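Local structure of putative GGDEF domain membrane protein (Pseudomonas fluorescens, 5EUH) at residues I66-L76 against E84-T92; Q98-E109 against P120-S128. The protein probably makes the second messenger cyclic di-GMP from two GTP as a diguanylate cyclase, represented here by its GGDEF domain with cyclic di-GMP bound. One frame throughout, in Å; residues are numbered along the deposited sequence.

Contact 1 of 2, residues I66-L76 against E84-T92. With C2E (9,9'-[(2R,3R,3aS,5S,7aR,9R,10R,10aS,12S,14aR)-3,5,10,12-tetrahydroxy-5,12-dioxidooctahydro-2H,7H-difuro[3,2-d:3',2'-j][1,3,7,9,2,8]tetraoxadiphosphacyclododecine-2,9-diyl]bis(2-amino-1,9-dihydro-6H-purin-6-one)), chain E.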
loop_
_atom_site.group_PDB
_atom_site.type_symbol
_atom_site.label_atom_id
_atom_site.label_comp_id
_atom_site.label_asym_id
_atom_site.label_seq_id
_atom_site.Cartn_x
_atom_site.Cartn_y
_atom_site.Cartn_z
ATOM N N ILE A 66 7.540 1.349 3.399
ATOM C CA ILE A 66 6.163 1.492 3.864
ATOM C C ILE A 66 6.112 1.453 5.386
ATOM O O ILE A 66 5.523 2.329 6.028
ATOM C CB ILE A 66 5.272 0.400 3.246
ATOM C CG1 ILE A 66 5.349 0.445 1.721
ATOM C CG2 ILE A 66 3.833 0.559 3.708
ATOM C CD1 ILE A 66 4.664 -0.718 1.050
ATOM N N THR A 67 6.735 0.436 5.984
ATOM C CA THR A 67 6.733 0.317 7.437
ATOM C C THR A 67 7.457 1.473 8.112
ATOM O O THR A 67 7.191 1.756 9.283
ATOM C CB THR A 67 7.364 -1.009 7.857
ATOM O OG1 THR A 67 8.712 -1.069 7.379
ATOM C CG2 THR A 67 6.577 -2.176 7.284
ATOM N N THR A 68 8.370 2.141 7.406
ATOM C CA THR A 68 9.001 3.341 7.944
ATOM C C THR A 68 8.048 4.528 7.942
ATOM O O THR A 68 8.218 5.455 8.742
ATOM C CB THR A 68 10.265 3.663 7.141
ATOM O OG1 THR A 68 11.155 2.543 7.189
ATOM C CG2 THR A 68 10.990 4.878 7.700
ATOM N N ASN A 69 7.029 4.507 7.088
ATOM C CA ASN A 69 6.058 5.583 7.012
ATOM C C ASN A 69 4.721 5.215 7.619
ATOM O O ASN A 69 3.821 6.056 7.651
ATOM C CB ASN A 69 5.862 6.011 5.560
ATOM C CG ASN A 69 7.089 6.674 4.986
ATOM O OD1 ASN A 69 7.244 7.886 5.071
ATOM N ND2 ASN A 69 7.970 5.883 4.399
ATOM N N VAL A 70 4.569 3.989 8.108
ATOM C CA VAL A 70 3.331 3.509 8.711
ATOM C C VAL A 70 3.702 2.909 10.060
ATOM O O VAL A 70 4.284 1.818 10.116
ATOM C CB VAL A 70 2.628 2.478 7.817
ATOM C CG1 VAL A 70 1.507 1.794 8.560
ATOM C CG2 VAL A 70 2.099 3.157 6.572
ATOM N N ARG A 71 3.362 3.608 11.148
ATOM C CA ARG A 71 3.975 3.321 12.436
ATOM C C ARG A 71 3.022 3.274 13.622
ATOM O O ARG A 71 3.476 2.972 14.727
ATOM C CB ARG A 71 5.064 4.363 12.726
ATOM C CG ARG A 71 6.196 4.376 11.719
ATOM C CD ARG A 71 6.795 5.758 11.586
ATOM N NE ARG A 71 5.835 6.719 11.056
ATOM C CZ ARG A 71 6.178 7.863 10.482
ATOM N NH1 ARG A 71 7.456 8.178 10.359
ATOM N NH2 ARG A 71 5.248 8.685 10.028
ATOM N N ARG A 72 1.744 3.547 13.446
ATOM C CA ARG A 72 0.857 3.656 14.595
ATOM C C ARG A 72 0.235 2.306 14.939
ATOM O O ARG A 72 0.225 1.387 14.115
ATOM C CB ARG A 72 -0.221 4.699 14.310
ATOM C CG ARG A 72 0.347 6.098 14.152
ATOM C CD ARG A 72 -0.726 7.140 13.909
ATOM N NE ARG A 72 -0.137 8.456 13.681
ATOM C CZ ARG A 72 -0.831 9.551 13.397
ATOM N NH1 ARG A 72 -2.151 9.499 13.300
ATOM N NH2 ARG A 72 -0.200 10.701 13.206
ATOM N N PRO A 73 -0.279 2.149 16.167
ATOM C CA PRO A 73 -0.780 0.824 16.581
ATOM C C PRO A 73 -1.918 0.290 15.730
ATOM O O PRO A 73 -1.969 -0.916 15.459
ATOM C CB PRO A 73 -1.235 1.066 18.027
ATOM C CG PRO A 73 -0.436 2.221 18.481
ATOM C CD PRO A 73 -0.263 3.102 17.292
ATOM N N ALA A 74 -2.841 1.148 15.310
ATOM C CA ALA A 74 -4.009 0.727 14.552
ATOM C C ALA A 74 -3.730 0.594 13.060
ATOM O O ALA A 74 -4.671 0.469 12.272
ATOM C CB ALA A 74 -5.164 1.703 14.786
ATOM N N ASP A 75 -2.464 0.615 12.661
ATOM C CA ASP A 75 -2.075 0.447 11.272
ATOM C C ASP A 75 -1.545 -0.961 11.042
ATOM O O ASP A 75 -0.942 -1.570 11.928
ATOM C CB ASP A 75 -1.007 1.463 10.878
ATOM C CG ASP A 75 -1.420 2.887 11.170
ATOM O OD1 ASP A 75 -2.603 3.116 11.487
ATOM O OD2 ASP A 75 -0.559 3.783 11.077
ATOM N N LEU A 76 -1.775 -1.474 9.838
ATOM C CA LEU A 76 -1.258 -2.775 9.447
ATOM C C LEU A 76 -0.703 -2.687 8.034
ATOM O O LEU A 76 -1.273 -2.004 7.184
ATOM C CB LEU A 76 -2.340 -3.857 9.518
ATOM C CG LEU A 76 -1.838 -5.277 9.270
ATOM C CD1 LEU A 76 -0.801 -5.657 10.312
ATOM C CD2 LEU A 76 -2.991 -6.262 9.265
ATOM N N GLU A 84 2.102 -6.664 -4.830
ATOM C CA GLU A 84 1.320 -5.610 -4.206
ATOM C C GLU A 84 1.618 -5.514 -2.715
ATOM O O GLU A 84 2.182 -6.424 -2.103
ATOM C CB GLU A 84 -0.180 -5.846 -4.405
ATOM C CG GLU A 84 -0.674 -5.713 -5.831
ATOM C CD GLU A 84 -0.566 -7.006 -6.611
ATOM O OE1 GLU A 84 0.166 -7.914 -6.165
ATOM O OE2 GLU A 84 -1.218 -7.116 -7.670
ATOM N N PHE A 85 1.217 -4.385 -2.137
ATOM C CA PHE A 85 1.216 -4.179 -0.697
ATOM C C PHE A 85 -0.042 -3.414 -0.330
ATOM O O PHE A 85 -0.341 -2.382 -0.938
ATOM C CB PHE A 85 2.450 -3.403 -0.228
ATOM C CG PHE A 85 3.681 -4.245 -0.082
ATOM C CD1 PHE A 85 3.813 -5.124 0.980
ATOM C CD2 PHE A 85 4.714 -4.148 -0.995
ATOM C CE1 PHE A 85 4.947 -5.896 1.119
ATOM C CE2 PHE A 85 5.850 -4.918 -0.860
ATOM C CZ PHE A 85 5.966 -5.792 0.198
ATOM N N SER A 86 -0.774 -3.918 0.655
ATOM C CA SER A 86 -1.952 -3.248 1.179
ATOM C C SER A 86 -1.704 -2.857 2.628
ATOM O O SER A 86 -1.161 -3.645 3.407
ATOM C CB SER A 86 -3.187 -4.145 1.079
ATOM O OG SER A 86 -4.370 -3.415 1.344
ATOM N N VAL A 87 -2.082 -1.631 2.985
ATOM C CA VAL A 87 -1.911 -1.128 4.341
ATOM C C VAL A 87 -3.245 -0.598 4.845
ATOM O O VAL A 87 -4.030 -0.022 4.082
ATOM C CB VAL A 87 -0.808 -0.044 4.426
ATOM C CG1 VAL A 87 0.092 -0.088 3.198
ATOM C CG2 VAL A 87 -1.395 1.347 4.613
ATOM N N ILE A 88 -3.518 -0.829 6.127
ATOM C CA ILE A 88 -4.694 -0.291 6.799
ATOM C C ILE A 88 -4.264 0.935 7.586
ATOM O O ILE A 88 -3.263 0.898 8.312
ATOM C CB ILE A 88 -5.342 -1.332 7.728
ATOM C CG1 ILE A 88 -5.692 -2.604 6.962
ATOM C CG2 ILE A 88 -6.587 -0.760 8.380
ATOM C CD1 ILE A 88 -6.295 -3.680 7.837
ATOM N N LEU A 89 -5.009 2.022 7.437
ATOM C CA LEU A 89 -4.754 3.268 8.152
ATOM C C LEU A 89 -6.013 3.589 8.941
ATOM O O LEU A 89 -6.830 4.409 8.525
ATOM C CB LEU A 89 -4.390 4.387 7.196
ATOM C CG LEU A 89 -3.165 4.168 6.312
ATOM C CD1 LEU A 89 -3.025 5.311 5.328
ATOM C CD2 LEU A 89 -1.914 4.033 7.159
ATOM N N ALA A 90 -6.171 2.926 10.081
ATOM C CA ALA A 90 -7.330 3.179 10.922
ATOM C C ALA A 90 -7.240 4.564 11.540
ATOM O O ALA A 90 -6.151 5.058 11.847
ATOM C CB ALA A 90 -7.438 2.122 12.015
ATOM N N GLU A 91 -8.401 5.194 11.710
ATOM C CA GLU A 91 -8.510 6.523 12.312
ATOM C C GLU A 91 -7.633 7.535 11.580
ATOM O O GLU A 91 -7.025 8.416 12.190
ATOM C CB GLU A 91 -8.181 6.473 13.802
ATOM C CG GLU A 91 -8.963 5.403 14.536
ATOM C CD GLU A 91 -8.781 5.462 16.031
ATOM O OE1 GLU A 91 -8.035 6.345 16.501
ATOM O OE2 GLU A 91 -9.387 4.626 16.733
ATOM N N THR A 92 -7.566 7.400 10.258
ATOM C CA THR A 92 -6.815 8.301 9.395
ATOM C C THR A 92 -7.729 8.771 8.275
ATOM O O THR A 92 -8.344 7.948 7.591
ATOM C CB THR A 92 -5.579 7.610 8.812
ATOM O OG1 THR A 92 -4.736 7.155 9.876
ATOM C CG2 THR A 92 -4.800 8.568 7.930
HETATM P P1 C2E E . -1.571 14.397 12.183
HETATM O O2P C2E E . -2.342 15.675 12.391
HETATM O O1P C2E E . -1.944 13.157 12.953
HETATM O "O5'" C2E E . -0.002 14.673 12.412
HETATM C "C5'" C2E E . 0.430 15.965 12.829
HETATM C "C4'" C2E E . 1.942 16.012 13.019
HETATM O "O4'" C2E E . 2.235 15.769 14.395
HETATM C "C3'" C2E E . 2.707 14.963 12.224
HETATM O "O3'" C2E E . 3.232 15.490 11.013
HETATM C "C2'" C2E E . 3.860 14.601 13.129
HETATM O "O2'" C2E E . 5.017 15.362 12.770
HETATM C "C1'" C2E E . 3.421 14.990 14.524
HETATM N N9 C2E E . 3.095 13.735 15.231
HETATM C C8 C2E E . 1.859 13.263 15.457
HETATM N N7 C2E E . 1.910 12.085 16.123
HETATM C C5 C2E E . 3.206 11.791 16.328
HETATM C C6 C2E E . 3.961 10.697 16.970
HETATM O O6 C2E E . 3.366 9.734 17.498
HETATM N N1 C2E E . 5.297 10.774 16.968
HETATM C C2 C2E E . 5.965 11.798 16.408
HETATM N N2 C2E E . 7.321 11.796 16.449
HETATM N N3 C2E E . 5.333 12.835 15.804
HETATM C C4 C2E E . 3.983 12.882 15.736
HETATM P P11 C2E E . 3.370 14.542 9.717
HETATM O O21 C2E E . 3.554 15.417 8.501
HETATM O O11 C2E E . 4.365 13.447 10.008
HETATM O O5A C2E E . 1.907 13.883 9.663
HETATM C C5A C2E E . 0.998 14.239 8.629
HETATM C C4A C2E E . -0.240 13.360 8.714
HETATM O O4A C2E E . 0.074 12.083 8.172
HETATM C C3A C2E E . -0.683 13.077 10.138
HETATM O O3A C2E E . -1.621 14.026 10.621
HETATM C C2A C2E E . -1.311 11.705 10.057
HETATM O O2A C2E E . -2.704 11.822 9.767
HETATM C C1A C2E E . -0.619 11.060 8.881
HETATM N N91 C2E E . 0.387 10.098 9.368
HETATM C C81 C2E E . 1.710 10.317 9.429
HETATM N N71 C2E E . 2.351 9.228 9.915
HETATM C C51 C2E E . 1.422 8.294 10.171
HETATM C C61 C2E E . 1.413 6.915 10.697
HETATM O O61 C2E E . 2.477 6.353 11.028
HETATM N N11 C2E E . 0.232 6.296 10.802
HETATM C C21 C2E E . -0.930 6.876 10.454
HETATM N N21 C2E E . -2.084 6.179 10.593
HETATM N N31 C2E E . -0.992 8.138 9.967
HETATM C C41 C2E E . 0.129 8.874 9.809
#

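Contact 2 of 2, residues Q98-E109 against P120-S128. With C2E (9,9'-[(2R,3R,3aS,5S,7aR,9R,10R,10aS,12S,14aR)-3,5,10,12-tetrahydroxy-5,12-dioxidooctahydro-2H,7H-difuro[3,2-d:3',2'-j][1,3,7,9,2,8]tetraoxadiphosphacyclododecine-2,9-diyl]bis(2-amino-1,9-dihydro-6H-purin-6-one)), chain E.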
loop_
_atom_site.group_PDB
_atom_site.type_symbol
_atom_site.label_atom_id
_atom_site.label_comp_id
_atom_site.label_asym_id
_atom_site.label_seq_id
_atom_site.Cartn_x
_atom_site.Cartn_y
_atom_site.Cartn_z
ATOM N N GLN A 98 -3.066 10.585 2.051
ATOM C CA GLN A 98 -2.324 11.012 0.870
ATOM C C GLN A 98 -0.896 11.400 1.225
ATOM O O GLN A 98 0.038 11.113 0.466
ATOM C CB GLN A 98 -3.035 12.181 0.193
ATOM C CG GLN A 98 -4.445 11.879 -0.264
ATOM C CD GLN A 98 -5.109 13.081 -0.893
ATOM O OE1 GLN A 98 -6.238 13.433 -0.551
ATOM N NE2 GLN A 98 -4.410 13.721 -1.822
ATOM N N GLN A 99 -0.710 12.063 2.369
ATOM C CA GLN A 99 0.630 12.453 2.794
ATOM C C GLN A 99 1.505 11.232 3.039
ATOM O O GLN A 99 2.695 11.237 2.705
ATOM C CB GLN A 99 0.551 13.312 4.053
ATOM C CG GLN A 99 -0.438 14.455 3.969
ATOM C CD GLN A 99 -0.336 15.387 5.154
ATOM O OE1 GLN A 99 0.623 16.146 5.277
ATOM N NE2 GLN A 99 -1.323 15.330 6.040
ATOM N N ILE A 100 0.936 10.183 3.635
ATOM C CA ILE A 100 1.676 8.937 3.813
ATOM C C ILE A 100 2.058 8.357 2.462
ATOM O O ILE A 100 3.178 7.870 2.268
ATOM C CB ILE A 100 0.843 7.931 4.629
ATOM C CG1 ILE A 100 0.441 8.518 5.981
ATOM C CG2 ILE A 100 1.608 6.628 4.805
ATOM C CD1 ILE A 100 -0.616 7.709 6.680
ATOM N N ALA A 101 1.126 8.399 1.507
ATOM C CA ALA A 101 1.374 7.828 0.190
ATOM C C ALA A 101 2.459 8.596 -0.549
ATOM O O ALA A 101 3.330 7.990 -1.183
ATOM C CB ALA A 101 0.080 7.809 -0.618
ATOM N N GLU A 102 2.427 9.928 -0.476
ATOM C CA GLU A 102 3.454 10.722 -1.140
ATOM C C GLU A 102 4.830 10.455 -0.544
ATOM O O GLU A 102 5.823 10.377 -1.273
ATOM C CB GLU A 102 3.112 12.208 -1.058
ATOM C CG GLU A 102 4.179 13.109 -1.659
ATOM C CD GLU A 102 4.559 12.705 -3.072
ATOM O OE1 GLU A 102 5.736 12.892 -3.448
ATOM O OE2 GLU A 102 3.683 12.204 -3.808
ATOM N N HIS A 103 4.908 10.310 0.782
ATOM C CA HIS A 103 6.175 9.962 1.417
ATOM C C HIS A 103 6.682 8.615 0.920
ATOM O O HIS A 103 7.874 8.453 0.633
ATOM C CB HIS A 103 6.015 9.939 2.937
ATOM C CG HIS A 103 5.925 11.297 3.562
ATOM N ND1 HIS A 103 6.443 12.426 2.970
ATOM C CD2 HIS A 103 5.381 11.699 4.735
ATOM C CE1 HIS A 103 6.218 13.471 3.750
ATOM N NE2 HIS A 103 5.576 13.056 4.825
ATOM N N ILE A 104 5.788 7.628 0.828
ATOM C CA ILE A 104 6.184 6.298 0.370
ATOM C C ILE A 104 6.604 6.347 -1.093
ATOM O O ILE A 104 7.632 5.781 -1.483
ATOM C CB ILE A 104 5.040 5.291 0.590
ATOM C CG1 ILE A 104 4.769 5.100 2.081
ATOM C CG2 ILE A 104 5.369 3.958 -0.058
ATOM C CD1 ILE A 104 3.673 4.105 2.370
ATOM N N ARG A 105 5.810 7.023 -1.926
ATOM C CA ARG A 105 6.128 7.103 -3.347
ATOM C C ARG A 105 7.461 7.802 -3.572
ATOM O O ARG A 105 8.317 7.309 -4.315
ATOM C CB ARG A 105 5.012 7.829 -4.097
ATOM C CG ARG A 105 5.218 7.859 -5.598
ATOM C CD ARG A 105 4.508 9.032 -6.244
ATOM N NE ARG A 105 5.061 10.311 -5.811
ATOM C CZ ARG A 105 6.257 10.764 -6.167
ATOM N NH1 ARG A 105 7.035 10.037 -6.955
ATOM N NH2 ARG A 105 6.682 11.941 -5.730
ATOM N N ALA A 106 7.656 8.956 -2.931
ATOM C CA ALA A 106 8.887 9.713 -3.129
ATOM C C ALA A 106 10.102 8.935 -2.640
ATOM O O ALA A 106 11.167 8.981 -3.264
ATOM C CB ALA A 106 8.791 11.062 -2.419
ATOM N N ALA A 107 9.960 8.210 -1.529
ATOM C CA ALA A 107 11.095 7.482 -0.974
ATOM C C ALA A 107 11.520 6.335 -1.882
ATOM O O ALA A 107 12.718 6.072 -2.039
ATOM C CB ALA A 107 10.755 6.966 0.421
ATOM N N VAL A 108 10.554 5.638 -2.481
ATOM C CA VAL A 108 10.881 4.545 -3.391
ATOM C C VAL A 108 11.572 5.080 -4.638
ATOM O O VAL A 108 12.510 4.467 -5.159
ATOM C CB VAL A 108 9.607 3.755 -3.742
ATOM C CG1 VAL A 108 9.896 2.705 -4.807
ATOM C CG2 VAL A 108 9.026 3.115 -2.495
ATOM N N GLU A 109 11.124 6.238 -5.129
ATOM C CA GLU A 109 11.731 6.829 -6.315
ATOM C C GLU A 109 13.190 7.194 -6.068
ATOM O O GLU A 109 14.031 7.062 -6.964
ATOM C CB GLU A 109 10.930 8.057 -6.741
ATOM C CG GLU A 109 11.343 8.649 -8.071
ATOM C CD GLU A 109 10.511 9.859 -8.437
ATOM O OE1 GLU A 109 9.950 10.493 -7.520
ATOM O OE2 GLU A 109 10.413 10.173 -9.641
ATOM N N PRO A 120 16.761 1.936 -10.359
ATOM C CA PRO A 120 15.626 2.870 -10.352
ATOM C C PRO A 120 14.295 2.135 -10.322
ATOM O O PRO A 120 14.115 1.110 -10.983
ATOM C CB PRO A 120 15.808 3.653 -11.657
ATOM C CG PRO A 120 17.276 3.588 -11.917
ATOM C CD PRO A 120 17.711 2.231 -11.445
ATOM N N MET A 121 13.361 2.670 -9.540
ATOM C CA MET A 121 12.101 1.983 -9.302
ATOM C C MET A 121 11.068 2.981 -8.805
ATOM O O MET A 121 11.406 3.965 -8.143
ATOM C CB MET A 121 12.280 0.852 -8.288
ATOM C CG MET A 121 11.124 -0.112 -8.227
ATOM S SD MET A 121 11.509 -1.531 -7.195
ATOM C CE MET A 121 10.476 -2.768 -7.968
ATOM N N THR A 122 9.806 2.716 -9.135
ATOM C CA THR A 122 8.693 3.541 -8.689
ATOM C C THR A 122 7.547 2.639 -8.259
ATOM O O THR A 122 7.561 1.427 -8.487
ATOM C CB THR A 122 8.221 4.504 -9.784
ATOM O OG1 THR A 122 7.791 3.755 -10.927
ATOM C CG2 THR A 122 9.338 5.454 -10.195
ATOM N N VAL A 123 6.547 3.245 -7.624
ATOM C CA VAL A 123 5.351 2.540 -7.183
ATOM C C VAL A 123 4.132 3.381 -7.526
ATOM O O VAL A 123 4.202 4.611 -7.613
ATOM C CB VAL A 123 5.374 2.228 -5.667
ATOM C CG1 VAL A 123 6.458 1.214 -5.339
ATOM C CG2 VAL A 123 5.557 3.505 -4.858
ATOM N N SER A 124 3.007 2.704 -7.723
ATOM C CA SER A 124 1.718 3.347 -7.921
ATOM C C SER A 124 0.833 3.040 -6.722
ATOM O O SER A 124 0.860 1.927 -6.191
ATOM C CB SER A 124 1.053 2.867 -9.215
ATOM O OG SER A 124 1.924 3.024 -10.321
ATOM N N ILE A 125 0.058 4.031 -6.289
ATOM C CA ILE A 125 -0.686 3.950 -5.038
ATOM C C ILE A 125 -2.126 4.375 -5.287
ATOM O O ILE A 125 -2.374 5.415 -5.906
ATOM C CB ILE A 125 -0.044 4.824 -3.942
ATOM C CG1 ILE A 125 1.375 4.341 -3.635
ATOM C CG2 ILE A 125 -0.882 4.802 -2.678
ATOM C CD1 ILE A 125 2.102 5.189 -2.624
ATOM N N GLY A 126 -3.064 3.576 -4.804
ATOM C CA GLY A 126 -4.478 3.933 -4.811
ATOM C C GLY A 126 -5.000 4.030 -3.408
ATOM O O GLY A 126 -4.657 3.215 -2.543
ATOM N N ILE A 127 -5.848 5.030 -3.154
ATOM C CA ILE A 127 -6.354 5.331 -1.825
ATOM C C ILE A 127 -7.876 5.341 -1.854
ATOM O O ILE A 127 -8.485 5.921 -2.759
ATOM C CB ILE A 127 -5.827 6.687 -1.306
ATOM C CG1 ILE A 127 -4.319 6.807 -1.511
ATOM C CG2 ILE A 127 -6.194 6.878 0.158
ATOM C CD1 ILE A 127 -3.726 8.029 -0.863
ATOM N N SER A 128 -8.485 4.702 -0.859
ATOM C CA SER A 128 -9.904 4.840 -0.573
ATOM C C SER A 128 -10.065 5.159 0.907
ATOM O O SER A 128 -9.178 4.890 1.717
ATOM C CB SER A 128 -10.694 3.577 -0.937
ATOM O OG SER A 128 -10.308 2.482 -0.133
HETATM P P1 C2E E . -1.571 14.397 12.183
HETATM O O2P C2E E . -2.342 15.675 12.391
HETATM O O1P C2E E . -1.944 13.157 12.953
HETATM O "O5'" C2E E . -0.002 14.673 12.412
HETATM C "C5'" C2E E . 0.430 15.965 12.829
HETATM C "C4'" C2E E . 1.942 16.012 13.019
HETATM O "O4'" C2E E . 2.235 15.769 14.395
HETATM C "C3'" C2E E . 2.707 14.963 12.224
HETATM O "O3'" C2E E . 3.232 15.490 11.013
HETATM C "C2'" C2E E . 3.860 14.601 13.129
HETATM O "O2'" C2E E . 5.017 15.362 12.770
HETATM C "C1'" C2E E . 3.421 14.990 14.524
HETATM N N9 C2E E . 3.095 13.735 15.231
HETATM C C8 C2E E . 1.859 13.263 15.457
HETATM N N7 C2E E . 1.910 12.085 16.123
HETATM C C5 C2E E . 3.206 11.791 16.328
HETATM C C6 C2E E . 3.961 10.697 16.970
HETATM O O6 C2E E . 3.366 9.734 17.498
HETATM N N1 C2E E . 5.297 10.774 16.968
HETATM C C2 C2E E . 5.965 11.798 16.408
HETATM N N2 C2E E . 7.321 11.796 16.449
HETATM N N3 C2E E . 5.333 12.835 15.804
HETATM C C4 C2E E . 3.983 12.882 15.736
HETATM P P11 C2E E . 3.370 14.542 9.717
HETATM O O21 C2E E . 3.554 15.417 8.501
HETATM O O11 C2E E . 4.365 13.447 10.008
HETATM O O5A C2E E . 1.907 13.883 9.663
HETATM C C5A C2E E . 0.998 14.239 8.629
HETATM C C4A C2E E . -0.240 13.360 8.714
HETATM O O4A C2E E . 0.074 12.083 8.172
HETATM C C3A C2E E . -0.683 13.077 10.138
HETATM O O3A C2E E . -1.621 14.026 10.621
HETATM C C2A C2E E . -1.311 11.705 10.057
HETATM O O2A C2E E . -2.704 11.822 9.767
HETATM C C1A C2E E . -0.619 11.060 8.881
HETATM N N91 C2E E . 0.387 10.098 9.368
HETATM C C81 C2E E . 1.710 10.317 9.429
HETATM N N71 C2E E . 2.351 9.228 9.915
HETATM C C51 C2E E . 1.422 8.294 10.171
HETATM C C61 C2E E . 1.413 6.915 10.697
HETATM O O61 C2E E . 2.477 6.353 11.028
HETATM N N11 C2E E . 0.232 6.296 10.802
HETATM C C21 C2E E . -0.930 6.876 10.454
HETATM N N21 C2E E . -2.084 6.179 10.593
HETATM N N31 C2E E . -0.992 8.138 9.967
HETATM C C41 C2E E . 0.129 8.874 9.809
#

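Contact 1 of 2, residues I66-L76 against E84-T92
The Phe-85 ring meets Ile-66 obliquely, with Ile-66 CD1 lying 3.7 Å from Phe-85 CB. The Arg-72 guanidinium has one face lying over a guanine of cyclic di-GMP and, at its edge, a phosphate, NH2 giving a nearly straight bond (168°) to O1P. An unbroken extended chain from CG to NE carries it along that base. The Arg-71 guanidinium instead lies edge-on to the same guanine, with Asn-69 CA over one face; its NH2 reaches N71 at 2.9 Å, while the backbone N binds O61. Arg-72 and Asp-75 form the RxxD motif that in GGDEF domains marks the I-site, where the product is thought to act as a feedback inhibitor; here it is set on a type I turn. Asp-75 OD2 accepts hydrogen bonds from N11 (2.6 Å) and N21 of the base, and Thr-92 OG1, on segment 84-92, accepts one from N21 (172°). Beyond the turn, in the antiparallel hairpin of strands 75-78 and 84-90, Leu-76 N binds Ile-88 O, and Ile-88 N returns to Leu-76 O at 2.7 Å. The side chains of Val-70 and Leu-89 cross at about a right angle, with Val-70 CG2 4.1 Å from Leu-89 CD2, and Ala-74 CB sits 3.6 Å from Ala-90 CB.

Contact 2 of 2, residues Q98-E109 against P120-S128
Ile-127 pushes its CD1 methyl into the hollow between Gln-98 and Ala-101, 3.7 Å from Gln-98 CA and 3.8 Å from Ala-101 CB, and the Gln-98 side chain crosses it at about a right angle. One step along, Ile-125 straddles the same alanine: CG2 lies 3.8 Å from Ala-101 CB, while CD1 slides under the helix backbone between Ala-101 and Arg-105 and touches Ile-104 CG2 more distantly. With CG1 anti to the carbonyl carbon (chi1 -62°), the two branches of Ile-125 can flank that small methyl. Val-123 closes the row. Its CG2 fits beneath Arg-105 CA at 3.9 Å, and its CG1 meets Val-108 CG1 at 3.8 Å, the two valines crossing nearly perpendicular.

The axes of helix 98-109 and strand 123-128 run antiparallel (171°) and come within 8.6 Å of each other; the helix lies along one face of the central sheet, with alternate strand residues as the bumps. Val-160 of the neighbouring strand 160-162 also touches Ala-101, Ile-125 and Ile-127, so the helix covers more than one strand.

Arg-105 leads its guanidinium away from the strand, its chain bending at chi3. There it grips Glu-102 side-on, NE to OE2 and NH2 to OE1, and reaches Glu-109 OE1 through NH1 at 3.0 Å; Asn-158 adds a further partner. Thr-122 likewise turns its hydroxyl to Asp-41. No hydrogen bond links the two segments: hydrophobic burial and close shape fit join them, while the charges of the helix pair among themselves beside the apolar strip.

Contacts 1 and 2, with centres 13 Å apart, follow each other along the chain, and strand 84-90 leads directly to helix 94-109. They meet where Leu-89 CD1 packs on Ile-100 CD1 at 3.7 Å and Asn-69 CB on Ile-104 CG1 at 3.8 Å. Both reach the same sheet and the same ligand. The guanine whose edge is read by contact 1 is sandwiched: Arg-72 covers one face, and Ile-100, on the helix of contact 2, lies against the opposite one, its CD1 3.3 Å from N31. Gln-99 lies beside the ribose. Farther along the helix, the side chain of Ile-104 is already about 9 Å from that of Arg-71.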